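Local structure of alpha-galacturonidase (Bacillus subtilis, 3FEF) at residues V329-I332 and A333-G337; R20-M23 and S24-I28; H252-A255 and F256-E260; I218-L221 and P222-R225. The protein hydrolyses alpha-1,4-linked galacturonides such as di-galacturonate, releasing alpha-D-galacturonate with the help of NAD+ and a manganese ion. All coordinates share one frame; numbering follows the deposited sequence.

Contact 1: residues V329-I332 and A333-G337; sequences VNII and AALLG
The last turns of helix 328-335 end in a Schellman motif, and V329-I332 meets A333-G337 along them through backbone bonds and two i/i+4 side-chain pairs. The helix is wedged between V329's partners L22, D25 and L26 of helix 18-28 and, beyond I331 and A334, L341 of strand 341-348. A333 N gives V329 O a nearly straight bond of 2.9 Å (N-H...O 171°). By the end of the helix the bond has become more bent: L336 N reaches I332 O at 3.0 Å with only 136° at the hydrogen. G337, with positive phi, then turns the chain out of the helix; a side chain there would collide with the carbonyl oxygen of L336, so the backbone calls for glycine.

On one apolar face, I331 and L335 lie side by side and point the same way, I331 CG2 touching L335 CD1 at 3.9 Å; I368 of strand 361-369 packs on both of them and on A334. On the other, I332 and L336 repeat this arrangement. The CG2 branch of I332 stands anti to its own nitrogen (chi1 -67° for CG1), in the path of L336. There I332 CG2 meets L336 CD1 at 3.8 Å, while L336 CG rests 3.4 Å from I332 O.

Contact 2: residues R20-M23 and S24-I28; sequences RSLM and SDLSI
L22 and L26 meet because their first torsions differ: L22 swings CG opposite its own nitrogen (chi1 164°), whereas L26 sets CG opposite its carbonyl carbon (chi1 -73°). The two isobutyl groups therefore cross obliquely one turn apart. L22 CD1 lies 3.8 Å from L26 CG, and the same branch also touches L26 CD1. Beneath them L26 N binds L22 O at 2.8 Å, and L26 CG sits only 3.3 Å from that oxygen, so the leucine leans over the carbonyl that its own N-H holds. L26 would probably lose its neighbour one turn back if an alanine stood at L22, and a gap is likely to open against V329 of helix 328-335, which rests on both leucines.

The pair belongs to helix 18-28, the first crossover helix of the Rossmann-type domain, joining strand 6-11 to strand 34-39. By similarity to relatives, this helix probably forms part of the NAD+ site. Along the rest of the helix, S24 N meets R20 O at 2.9 Å, close to straight (172°), and S27 N meets M23 O at 2.8 Å. M23 is a selenomethionine whose chain runs extended beyond CG, packing on Y63 and N49.

The side chains of S24 and D25 find their polar partners outside the helix: S24 OG is hydrogen-bonded to A320 O, and D25 OD2 is paired with S324 OG. S27 instead keeps its hydroxyl within the turn, where OG donates to S24 O at 2.8 Å.

Contact 3: residues H252-A255 and F256-E260; sequences HRVA and FDLFE
H252 packs its CB against the ring of F256, 4.0 Å from F256 CE2, while its carbonyl oxygen lies over one face of the same ring, 3.2 Å from F256 CD2. That oxygen also accepts F256 N at 2.9 Å, so one carbonyl takes the amide and lies under the aromatic group. With F256 CG opposite its carbonyl carbon (chi1 -66°), the ring folds back along the helix towards H252. A serine in place of F256 would probably leave the CB of H252 without its apolar cover and open a gap beside Y231 and S228 of helix 220-231, which the ring also touches.

R253 comes next, its carbonyl oxygen accepting D257 N at 3.0 Å. Its guanidinium group turns away to G232 O and V287 O and makes a cation-pi contact with W288. The carboxylate of D257 likewise looks outwards, with OD2 bonded to Y281 OH and salt-bridged to R425 of a second subunit.

V254 O binds L258 N at 3.0 Å and has L258 CG 3.2 Å away; V254 CG1 and L258 CD1 touch more loosely at 4.2 Å. A255 closes the series, its oxygen accepting F259 N at 3.0 Å.

The amides of V254 and A255 bond to the two carboxylate oxygens of D270, and H252 holds the N-cap position: these are the N-terminal turns of helix 253-262, their leading amides satisfied by D270, at the start of the next helix, 270-273.

Contact 4: residues I218-L221 and P222-R225; sequences IDLL and PIFR
D219 and P222 meet where strand 218-219 passes into helix 220-231, and the tight packing is here. Their side chains cross at about a right angle, D219 OD1 lying 3.3 Å from P222 CD. D219 is the N-cap; CG, turned opposite the backbone N (chi1 -172°), brings OD1 to L221 N at 2.9 Å, the N-H coming from above the carboxylate plane, 40° out of it.

The buried face continues through I223, L220 and F224. The side chains of I218 and I223 pass at a slant, I218 CG2 touching I223 CD1 at 3.9 Å, and I223 packs against M182 and L187 of helix 171-187. The ring of F224 stands edge-to-face with that of F259. R225 marks the loose side: it is exposed to solvent and meets this turn chiefly through CB, 3.8 Å from L221 O.

Within the helix, F224 N bonds to L220 O at 2.9 Å. R370 of a third subunit packs on D219. P222 has no N-H to give, a loss that costs little in a first turn; the aspartate meanwhile takes the amide of L221, and its negative charge at this end would probably interact favourably with the helix dipole.

In the fold
Along the chain the order is contact 2, contact 4, contact 3, contact 1, and in space they form two pairs. Contact 2, on the crossover helix between strands 6-11 and 34-39 of the parallel sheet, which probably binds NAD+, touches contact 1 on helix 328-335, their centres about 14 Å apart. V329 against L22, D25 and L26 thus joins the crossover helix of the Rossmann-type part to helix 328-335 of the C-terminal part. Contacts 4 and 3 lie on successive helices, 220-231 and 253-262, with centres about 15 Å apart and F224 packed against F256 and F259. The two pairs stand over 30 Å apart, centre to centre, on separate regions of the subunit.

Contact 1: residues V329-I332 and A333-G337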
ATOM      1  N   VAL A 329       1.291  35.406   0.281  1.00 27.32           N
ATOM      2  CA  VAL A 329       0.825  36.114   1.471  1.00 26.46           C
ATOM      3  C   VAL A 329      -0.533  35.643   1.997  1.00 24.91           C
ATOM      4  O   VAL A 329      -0.760  35.604   3.210  1.00 24.44           O
ATOM      5  CB  VAL A 329       0.805  37.606   1.206  1.00 28.21           C
ATOM      6  CG1 VAL A 329       0.121  38.350   2.359  1.00 27.40           C
ATOM      7  CG2 VAL A 329       2.243  38.090   0.993  1.00 28.76           C
ATOM      8  N   ASN A 330      -1.446  35.321   1.085  1.00 23.11           N
ATOM      9  CA  ASN A 330      -2.699  34.703   1.459  1.00 22.99           C
ATOM     10  C   ASN A 330      -2.450  33.380   2.187  1.00 21.81           C
ATOM     11  O   ASN A 330      -3.119  33.064   3.168  1.00 20.93           O
ATOM     12  CB  ASN A 330      -3.555  34.444   0.221  1.00 29.47           C
ATOM     13  CG  ASN A 330      -4.152  35.722  -0.353  1.00 37.41           C
ATOM     14  OD1 ASN A 330      -4.201  36.753   0.319  1.00 38.81           O
ATOM     15  ND2 ASN A 330      -4.617  35.656  -1.599  1.00 38.37           N
ATOM     16  N   ILE A 331      -1.467  32.624   1.705  1.00 22.13           N
ATOM     17  CA  ILE A 331      -1.145  31.338   2.275  1.00 23.46           C
ATOM     18  C   ILE A 331      -0.538  31.536   3.646  1.00 23.94           C
ATOM     19  O   ILE A 331      -0.849  30.800   4.581  1.00 24.33           O
ATOM     20  CB  ILE A 331      -0.164  30.530   1.389  1.00 24.51           C
ATOM     21  CG1 ILE A 331      -0.846  30.077   0.091  1.00 24.52           C
ATOM     22  CG2 ILE A 331       0.357  29.309   2.146  1.00 22.30           C
ATOM     23  CD1 ILE A 331       0.089  29.279  -0.822  1.00 23.65           C
ATOM     24  N   ILE A 332       0.319  32.540   3.779  1.00 23.08           N
ATOM     25  CA  ILE A 332       0.904  32.833   5.085  1.00 23.24           C
ATOM     26  C   ILE A 332      -0.202  33.227   6.079  1.00 24.21           C
ATOM     27  O   ILE A 332      -0.262  32.724   7.208  1.00 25.96           O
ATOM     28  CB  ILE A 332       1.949  33.960   4.983  1.00 24.51           C
ATOM     29  CG1 ILE A 332       3.160  33.481   4.185  1.00 24.46           C
ATOM     30  CG2 ILE A 332       2.345  34.470   6.376  1.00 22.79           C
ATOM     31  CD1 ILE A 332       4.115  34.627   3.738  1.00 23.91           C
ATOM     32  N   ALA A 333      -1.091  34.125   5.666  1.00 25.70           N
ATOM     33  CA  ALA A 333      -2.217  34.496   6.537  1.00 27.99           C
ATOM     34  C   ALA A 333      -3.023  33.259   6.975  1.00 26.38           C
ATOM     35  O   ALA A 333      -3.420  33.142   8.129  1.00 23.56           O
ATOM     36  CB  ALA A 333      -3.127  35.509   5.855  1.00 24.73           C
ATOM     37  N   ALA A 334      -3.266  32.338   6.046  1.00 27.06           N
ATOM     38  CA  ALA A 334      -4.060  31.156   6.380  1.00 25.26           C
ATOM     39  C   ALA A 334      -3.273  30.308   7.385  1.00 24.96           C
ATOM     40  O   ALA A 334      -3.833  29.738   8.317  1.00 25.54           O
ATOM     41  CB  ALA A 334      -4.373  30.354   5.132  1.00 23.51           C
ATOM     42  N   LEU A 335      -1.964  30.236   7.202  1.00 23.48           N
ATOM     43  CA  LEU A 335      -1.146  29.429   8.096  1.00 24.22           C
ATOM     44  C   LEU A 335      -1.145  30.003   9.495  1.00 25.41           C
ATOM     45  O   LEU A 335      -0.959  29.275  10.457  1.00 23.88           O
ATOM     46  CB  LEU A 335       0.274  29.272   7.550  1.00 24.98           C
ATOM     47  CG  LEU A 335       0.344  28.271   6.388  1.00 23.09           C
ATOM     48  CD1 LEU A 335       1.697  28.325   5.720  1.00 21.35           C
ATOM     49  CD2 LEU A 335       0.045  26.858   6.889  1.00 24.00           C
ATOM     50  N   LEU A 336      -1.381  31.307   9.609  1.00 27.59           N
ATOM     51  CA  LEU A 336      -1.427  31.963  10.925  1.00 28.19           C
ATOM     52  C   LEU A 336      -2.820  31.957  11.539  1.00 29.71           C
ATOM     53  O   LEU A 336      -3.024  32.429  12.665  1.00 27.59           O
ATOM     54  CB  LEU A 336      -0.898  33.394  10.830  1.00 28.77           C
ATOM     55  CG  LEU A 336       0.582  33.446  10.423  1.00 29.46           C
ATOM     56  CD1 LEU A 336       0.960  34.792   9.859  1.00 31.01           C
ATOM     57  CD2 LEU A 336       1.465  33.081  11.602  1.00 30.37           C
ATOM     58  N   GLY A 337      -3.782  31.404  10.809  1.00 29.75           N
ATOM     59  CA  GLY A 337      -5.140  31.321  11.321  1.00 29.42           C
ATOM     60  C   GLY A 337      -5.974  32.537  10.972  1.00 30.52           C
ATOM     61  O   GLY A 337      -7.086  32.674  11.452  1.00 31.45           O
TER

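Contact 2: residues R20-M23 and S24-I28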
ATOM      1  N   ARG A  20       9.991  40.830  -4.546  1.00 35.13           N
ATOM      2  CA  ARG A  20       9.235  42.043  -4.882  1.00 37.50           C
ATOM      3  C   ARG A  20       7.729  41.800  -4.817  1.00 38.20           C
ATOM      4  O   ARG A  20       6.983  42.567  -4.205  1.00 38.21           O
ATOM      5  CB  ARG A  20       9.589  42.522  -6.294  1.00 37.04           C
ATOM      6  CG  ARG A  20      10.983  43.058  -6.429  1.00 37.32           C
ATOM      7  CD  ARG A  20      11.193  44.253  -5.526  1.00 38.40           C
ATOM      8  NE  ARG A  20      12.616  44.490  -5.367  1.00 36.97           N
ATOM      9  CZ  ARG A  20      13.366  45.086  -6.285  1.00 38.28           C
ATOM     10  NH1 ARG A  20      12.799  45.523  -7.402  1.00 34.57           N
ATOM     11  NH2 ARG A  20      14.676  45.245  -6.083  1.00 36.65           N
ATOM     12  N   SER A  21       7.295  40.727  -5.454  1.00 36.92           N
ATOM     13  CA  SER A  21       5.902  40.327  -5.415  1.00 38.96           C
ATOM     14  C   SER A  21       5.428  40.098  -3.973  1.00 38.85           C
ATOM     15  O   SER A  21       4.355  40.549  -3.572  1.00 38.78           O
ATOM     16  CB  SER A  21       5.699  39.083  -6.274  1.00 40.07           C
ATOM     17  OG  SER A  21       4.991  38.104  -5.534  1.00 45.60           O
ATOM     18  N   LEU A  22       6.242  39.421  -3.177  1.00 37.23           N
ATOM     19  CA  LEU A  22       5.934  39.279  -1.765  1.00 37.17           C
ATOM     20  C   LEU A  22       5.791  40.655  -1.090  1.00 35.91           C
ATOM     21  O   LEU A  22       4.876  40.883  -0.304  1.00 35.66           O
ATOM     22  CB  LEU A  22       7.016  38.453  -1.067  1.00 37.27           C
ATOM     23  CG  LEU A  22       7.035  38.554   0.455  1.00 40.66           C
ATOM     24  CD1 LEU A  22       5.900  37.735   1.060  1.00 41.54           C
ATOM     25  CD2 LEU A  22       8.401  38.140   1.028  1.00 41.20           C
HETATM   26  N   MSE A  23       6.701  41.571  -1.387  1.00 35.16           N
HETATM   27  CA  MSE A  23       6.657  42.895  -0.758  1.00 37.03           C
HETATM   28  C   MSE A  23       5.371  43.651  -1.085  1.00 32.12           C
HETATM   29  O   MSE A  23       4.712  44.193  -0.196  1.00 31.74           O
HETATM   30  CB  MSE A  23       7.870  43.723  -1.168  1.00 39.82           C
HETATM   31  CG  MSE A  23       9.155  43.198  -0.591  1.00 45.74           C
HETATM   32 SE   MSE A  23      10.734  44.145  -1.259  1.00 53.22          SE
HETATM   33  CE  MSE A  23      12.006  42.706  -0.936  1.00 50.77           C
ATOM     34  N   SER A  24       5.019  43.681  -2.363  1.00 29.60           N
ATOM     35  CA  SER A  24       3.759  44.287  -2.780  1.00 30.81           C
ATOM     36  C   SER A  24       2.584  43.718  -2.016  1.00 31.74           C
ATOM     37  O   SER A  24       1.749  44.461  -1.504  1.00 32.74           O
ATOM     38  CB  SER A  24       3.547  44.126  -4.280  1.00 28.75           C
ATOM     39  OG  SER A  24       4.539  44.873  -4.970  1.00 31.12           O
ATOM     40  N   ASP A  25       2.527  42.395  -1.905  1.00 34.25           N
ATOM     41  CA  ASP A  25       1.394  41.768  -1.237  1.00 33.56           C
ATOM     42  C   ASP A  25       1.403  42.067   0.251  1.00 32.77           C
ATOM     43  O   ASP A  25       0.360  42.332   0.852  1.00 31.85           O
ATOM     44  CB  ASP A  25       1.325  40.269  -1.547  1.00 35.44           C
ATOM     45  CG  ASP A  25       0.832  40.010  -2.950  1.00 37.94           C
ATOM     46  OD1 ASP A  25       0.130  40.895  -3.478  1.00 41.63           O
ATOM     47  OD2 ASP A  25       1.159  38.964  -3.547  1.00 39.66           O
ATOM     48  N   LEU A  26       2.586  42.065   0.848  1.00 30.77           N
ATOM     49  CA  LEU A  26       2.681  42.390   2.266  1.00 32.32           C
ATOM     50  C   LEU A  26       2.251  43.821   2.523  1.00 33.78           C
ATOM     51  O   LEU A  26       1.628  44.127   3.543  1.00 36.41           O
ATOM     52  CB  LEU A  26       4.106  42.188   2.789  1.00 29.59           C
ATOM     53  CG  LEU A  26       4.555  40.738   2.953  1.00 29.45           C
ATOM     54  CD1 LEU A  26       6.019  40.721   3.414  1.00 29.27           C
ATOM     55  CD2 LEU A  26       3.665  40.032   3.957  1.00 27.31           C
ATOM     56  N   SER A  27       2.582  44.708   1.604  1.00 33.92           N
ATOM     57  CA  SER A  27       2.387  46.117   1.889  1.00 37.04           C
ATOM     58  C   SER A  27       0.906  46.466   1.955  1.00 37.62           C
ATOM     59  O   SER A  27       0.532  47.422   2.614  1.00 39.97           O
ATOM     60  CB  SER A  27       3.123  46.989   0.869  1.00 34.63           C
ATOM     61  OG  SER A  27       2.439  46.982  -0.370  1.00 40.64           O
ATOM     62  N   ILE A  28       0.060  45.688   1.289  1.00 38.70           N
ATOM     63  CA  ILE A  28      -1.381  45.970   1.309  1.00 42.16           C
ATOM     64  C   ILE A  28      -2.239  45.085   2.223  1.00 43.18           C
ATOM     65  O   ILE A  28      -3.433  45.324   2.357  1.00 42.29           O
ATOM     66  CB  ILE A  28      -2.008  45.940  -0.102  1.00 41.98           C
ATOM     67  CG1 ILE A  28      -1.715  44.607  -0.799  1.00 41.55           C
ATOM     68  CG2 ILE A  28      -1.503  47.112  -0.928  1.00 41.77           C
ATOM     69  CD1 ILE A  28      -2.196  44.574  -2.231  1.00 42.86           C
TER

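Contact 3: residues H252-A255 and F256-E260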
ATOM      1  N   HIS A 252      -1.892  29.028 -26.778  1.00 22.00           N
ATOM      2  CA  HIS A 252      -2.464  27.809 -26.205  1.00 24.24           C
ATOM      3  C   HIS A 252      -2.660  26.643 -27.177  1.00 25.29           C
ATOM      4  O   HIS A 252      -3.431  25.721 -26.890  1.00 26.17           O
ATOM      5  CB  HIS A 252      -3.788  28.151 -25.548  1.00 24.68           C
ATOM      6  CG  HIS A 252      -3.688  29.315 -24.627  1.00 26.78           C
ATOM      7  ND1 HIS A 252      -3.997  30.601 -25.021  1.00 27.11           N
ATOM      8  CD2 HIS A 252      -3.256  29.404 -23.346  1.00 25.99           C
ATOM      9  CE1 HIS A 252      -3.795  31.424 -24.008  1.00 27.19           C
ATOM     10  NE2 HIS A 252      -3.347  30.724 -22.981  1.00 27.90           N
ATOM     11  N   ARG A 253      -1.991  26.692 -28.327  1.00 21.92           N
ATOM     12  CA  ARG A 253      -2.032  25.587 -29.275  1.00 22.10           C
ATOM     13  C   ARG A 253      -1.539  24.280 -28.660  1.00 23.31           C
ATOM     14  O   ARG A 253      -2.054  23.205 -28.973  1.00 21.16           O
ATOM     15  CB  ARG A 253      -1.214  25.917 -30.528  1.00 23.89           C
ATOM     16  CG  ARG A 253      -1.864  27.015 -31.382  1.00 27.28           C
ATOM     17  CD  ARG A 253      -1.556  26.828 -32.866  1.00 27.54           C
ATOM     18  NE  ARG A 253      -2.169  25.619 -33.403  1.00 28.16           N
ATOM     19  CZ  ARG A 253      -1.501  24.733 -34.132  1.00 30.25           C
ATOM     20  NH1 ARG A 253      -0.218  24.945 -34.408  1.00 28.17           N
ATOM     21  NH2 ARG A 253      -2.111  23.657 -34.599  1.00 28.55           N
ATOM     22  N   VAL A 254      -0.528  24.370 -27.803  1.00 22.44           N
ATOM     23  CA  VAL A 254       0.026  23.169 -27.193  1.00 23.44           C
ATOM     24  C   VAL A 254      -0.989  22.576 -26.209  1.00 23.42           C
ATOM     25  O   VAL A 254      -1.201  21.366 -26.175  1.00 22.87           O
ATOM     26  CB  VAL A 254       1.365  23.439 -26.466  1.00 24.61           C
ATOM     27  CG1 VAL A 254       1.863  22.139 -25.780  1.00 24.57           C
ATOM     28  CG2 VAL A 254       2.427  23.973 -27.452  1.00 24.84           C
ATOM     29  N   ALA A 255      -1.629  23.438 -25.423  1.00 22.71           N
ATOM     30  CA  ALA A 255      -2.651  22.997 -24.498  1.00 22.78           C
ATOM     31  C   ALA A 255      -3.840  22.369 -25.225  1.00 24.86           C
ATOM     32  O   ALA A 255      -4.391  21.368 -24.762  1.00 24.06           O
ATOM     33  CB  ALA A 255      -3.119  24.162 -23.598  1.00 21.28           C
ATOM     34  N   PHE A 256      -4.257  22.960 -26.343  1.00 24.11           N
ATOM     35  CA  PHE A 256      -5.373  22.384 -27.099  1.00 25.98           C
ATOM     36  C   PHE A 256      -4.997  21.026 -27.656  1.00 26.50           C
ATOM     37  O   PHE A 256      -5.809  20.108 -27.664  1.00 29.96           O
ATOM     38  CB  PHE A 256      -5.849  23.307 -28.233  1.00 24.41           C
ATOM     39  CG  PHE A 256      -6.455  24.589 -27.747  1.00 26.75           C
ATOM     40  CD1 PHE A 256      -7.275  24.600 -26.625  1.00 26.10           C
ATOM     41  CD2 PHE A 256      -6.215  25.782 -28.404  1.00 27.99           C
ATOM     42  CE1 PHE A 256      -7.835  25.786 -26.161  1.00 27.65           C
ATOM     43  CE2 PHE A 256      -6.782  26.979 -27.941  1.00 27.60           C
ATOM     44  CZ  PHE A 256      -7.587  26.979 -26.824  1.00 27.08           C
ATOM     45  N   ASP A 257      -3.763  20.906 -28.121  1.00 24.25           N
ATOM     46  CA  ASP A 257      -3.297  19.666 -28.715  1.00 25.42           C
ATOM     47  C   ASP A 257      -3.241  18.546 -27.662  1.00 26.03           C
ATOM     48  O   ASP A 257      -3.663  17.437 -27.927  1.00 25.51           O
ATOM     49  CB  ASP A 257      -1.925  19.883 -29.365  1.00 27.56           C
ATOM     50  CG  ASP A 257      -1.469  18.690 -30.198  1.00 31.36           C
ATOM     51  OD1 ASP A 257      -2.091  18.448 -31.248  1.00 32.35           O
ATOM     52  OD2 ASP A 257      -0.484  18.001 -29.807  1.00 32.52           O
ATOM     53  N   LEU A 258      -2.728  18.845 -26.469  1.00 27.27           N
ATOM     54  CA  LEU A 258      -2.683  17.860 -25.386  1.00 26.11           C
ATOM     55  C   LEU A 258      -4.078  17.494 -24.930  1.00 25.26           C
ATOM     56  O   LEU A 258      -4.351  16.323 -24.655  1.00 24.22           O
ATOM     57  CB  LEU A 258      -1.887  18.377 -24.195  1.00 24.80           C
ATOM     58  CG  LEU A 258      -0.449  18.748 -24.555  1.00 28.62           C
ATOM     59  CD1 LEU A 258       0.364  19.040 -23.324  1.00 26.88           C
ATOM     60  CD2 LEU A 258       0.194  17.653 -25.365  1.00 27.60           C
ATOM     61  N   PHE A 259      -4.977  18.478 -24.858  1.00 26.52           N
ATOM     62  CA  PHE A 259      -6.370  18.152 -24.502  1.00 26.34           C
ATOM     63  C   PHE A 259      -7.004  17.105 -25.436  1.00 24.78           C
ATOM     64  O   PHE A 259      -7.629  16.176 -24.968  1.00 23.01           O
ATOM     65  CB  PHE A 259      -7.292  19.372 -24.449  1.00 25.11           C
ATOM     66  CG  PHE A 259      -8.729  19.004 -24.147  1.00 23.78           C
ATOM     67  CD1 PHE A 259      -9.137  18.771 -22.832  1.00 22.21           C
ATOM     68  CD2 PHE A 259      -9.655  18.845 -25.173  1.00 23.15           C
ATOM     69  CE1 PHE A 259     -10.464  18.406 -22.536  1.00 21.24           C
ATOM     70  CE2 PHE A 259     -10.995  18.467 -24.889  1.00 20.39           C
ATOM     71  CZ  PHE A 259     -11.391  18.249 -23.578  1.00 20.02           C
ATOM     72  N   GLU A 260      -6.881  17.301 -26.745  1.00 28.54           N
ATOM     73  CA  GLU A 260      -7.459  16.377 -27.739  1.00 29.07           C
ATOM     74  C   GLU A 260      -6.900  14.987 -27.559  1.00 29.01           C
ATOM     75  O   GLU A 260      -7.583  13.999 -27.762  1.00 28.20           O
ATOM     76  CB  GLU A 260      -7.100  16.810 -29.162  1.00 30.82           C
ATOM     77  CG  GLU A 260      -7.499  18.210 -29.477  1.00 36.98           C
ATOM     78  CD  GLU A 260      -8.982  18.362 -29.420  1.00 39.68           C
ATOM     79  OE1 GLU A 260      -9.659  17.343 -29.672  1.00 43.14           O
ATOM     80  OE2 GLU A 260      -9.470  19.476 -29.114  1.00 41.74           O
TER

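Contact 4: residues I218-L221 and P222-R225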
ATOM      1  N   ILE A 218     -21.880  25.564 -13.685  1.00 28.62           N
ATOM      2  CA  ILE A 218     -21.566  25.150 -15.042  1.00 29.41           C
ATOM      3  C   ILE A 218     -20.305  24.281 -15.129  1.00 28.42           C
ATOM      4  O   ILE A 218     -19.268  24.617 -14.570  1.00 25.81           O
ATOM      5  CB  ILE A 218     -21.401  26.389 -15.957  1.00 30.77           C
ATOM      6  CG1 ILE A 218     -22.720  27.158 -16.060  1.00 32.46           C
ATOM      7  CG2 ILE A 218     -20.910  25.980 -17.328  1.00 33.36           C
ATOM      8  CD1 ILE A 218     -22.540  28.681 -16.154  1.00 34.17           C
ATOM      9  N   ASP A 219     -20.409  23.161 -15.833  1.00 27.23           N
ATOM     10  CA  ASP A 219     -19.259  22.304 -16.085  1.00 29.01           C
ATOM     11  C   ASP A 219     -18.400  22.899 -17.200  1.00 28.58           C
ATOM     12  O   ASP A 219     -18.888  23.122 -18.299  1.00 25.78           O
ATOM     13  CB  ASP A 219     -19.740  20.923 -16.503  1.00 29.49           C
ATOM     14  CG  ASP A 219     -18.614  19.920 -16.587  1.00 31.29           C
ATOM     15  OD1 ASP A 219     -17.432  20.334 -16.651  1.00 33.34           O
ATOM     16  OD2 ASP A 219     -18.917  18.712 -16.622  1.00 31.87           O
ATOM     17  N   LEU A 220     -17.126  23.153 -16.922  1.00 25.95           N
ATOM     18  CA  LEU A 220     -16.284  23.813 -17.910  1.00 25.07           C
ATOM     19  C   LEU A 220     -15.645  22.845 -18.890  1.00 25.24           C
ATOM     20  O   LEU A 220     -15.141  23.274 -19.927  1.00 24.68           O
ATOM     21  CB  LEU A 220     -15.207  24.699 -17.255  1.00 25.43           C
ATOM     22  CG  LEU A 220     -15.756  25.797 -16.333  1.00 25.55           C
ATOM     23  CD1 LEU A 220     -14.643  26.698 -15.804  1.00 25.09           C
ATOM     24  CD2 LEU A 220     -16.794  26.616 -17.042  1.00 26.94           C
ATOM     25  N   LEU A 221     -15.653  21.548 -18.586  1.00 24.99           N
ATOM     26  CA  LEU A 221     -14.906  20.628 -19.453  1.00 28.88           C
ATOM     27  C   LEU A 221     -15.477  20.468 -20.856  1.00 28.24           C
ATOM     28  O   LEU A 221     -14.715  20.467 -21.821  1.00 26.64           O
ATOM     29  CB  LEU A 221     -14.614  19.255 -18.804  1.00 31.08           C
ATOM     30  CG  LEU A 221     -13.120  19.303 -18.456  1.00 34.83           C
ATOM     31  CD1 LEU A 221     -12.889  19.816 -17.025  1.00 31.74           C
ATOM     32  CD2 LEU A 221     -12.416  17.980 -18.706  1.00 34.98           C
ATOM     33  N   PRO A 222     -16.812  20.327 -20.970  1.00 28.13           N
ATOM     34  CA  PRO A 222     -17.470  20.279 -22.280  1.00 30.13           C
ATOM     35  C   PRO A 222     -17.263  21.562 -23.068  1.00 29.32           C
ATOM     36  O   PRO A 222     -17.119  21.520 -24.280  1.00 27.47           O
ATOM     37  CB  PRO A 222     -18.955  20.107 -21.917  1.00 30.92           C
ATOM     38  CG  PRO A 222     -18.909  19.351 -20.617  1.00 31.30           C
ATOM     39  CD  PRO A 222     -17.733  19.958 -19.882  1.00 29.31           C
ATOM     40  N   ILE A 223     -17.245  22.692 -22.372  1.00 29.32           N
ATOM     41  CA  ILE A 223     -17.012  23.983 -23.002  1.00 29.88           C
ATOM     42  C   ILE A 223     -15.587  24.120 -23.508  1.00 30.50           C
ATOM     43  O   ILE A 223     -15.356  24.666 -24.581  1.00 31.27           O
ATOM     44  CB  ILE A 223     -17.298  25.145 -22.027  1.00 32.58           C
ATOM     45  CG1 ILE A 223     -18.784  25.161 -21.662  1.00 35.08           C
ATOM     46  CG2 ILE A 223     -16.900  26.466 -22.646  1.00 33.43           C
ATOM     47  CD1 ILE A 223     -19.167  26.324 -20.756  1.00 38.12           C
ATOM     48  N   PHE A 224     -14.617  23.615 -22.747  1.00 30.41           N
ATOM     49  CA  PHE A 224     -13.245  23.677 -23.214  1.00 27.54           C
ATOM     50  C   PHE A 224     -13.088  22.773 -24.443  1.00 26.10           C
ATOM     51  O   PHE A 224     -12.289  23.046 -25.316  1.00 25.66           O
ATOM     52  CB  PHE A 224     -12.277  23.260 -22.115  1.00 25.08           C
ATOM     53  CG  PHE A 224     -10.841  23.436 -22.481  1.00 25.11           C
ATOM     54  CD1 PHE A 224     -10.172  22.468 -23.214  1.00 23.40           C
ATOM     55  CD2 PHE A 224     -10.151  24.569 -22.085  1.00 22.40           C
ATOM     56  CE1 PHE A 224      -8.817  22.629 -23.526  1.00 23.06           C
ATOM     57  CE2 PHE A 224      -8.829  24.749 -22.400  1.00 21.72           C
ATOM     58  CZ  PHE A 224      -8.146  23.767 -23.118  1.00 21.74           C
ATOM     59  N   ARG A 225     -13.855  21.695 -24.504  1.00 26.77           N
ATOM     60  CA  ARG A 225     -13.780  20.824 -25.664  1.00 31.79           C
ATOM     61  C   ARG A 225     -14.218  21.574 -26.943  1.00 32.68           C
ATOM     62  O   ARG A 225     -13.532  21.514 -27.961  1.00 30.69           O
ATOM     63  CB  ARG A 225     -14.578  19.527 -25.454  1.00 33.31           C
ATOM     64  CG  ARG A 225     -14.694  18.668 -26.726  1.00 37.10           C
ATOM     65  CD  ARG A 225     -14.918  17.173 -26.445  1.00 43.45           C
ATOM     66  NE  ARG A 225     -15.548  16.881 -25.153  1.00 48.26           N
ATOM     67  CZ  ARG A 225     -16.722  17.371 -24.746  1.00 50.65           C
ATOM     68  NH1 ARG A 225     -17.202  17.022 -23.558  1.00 49.54           N
ATOM     69  NH2 ARG A 225     -17.421  18.213 -25.517  1.00 49.92           N
TER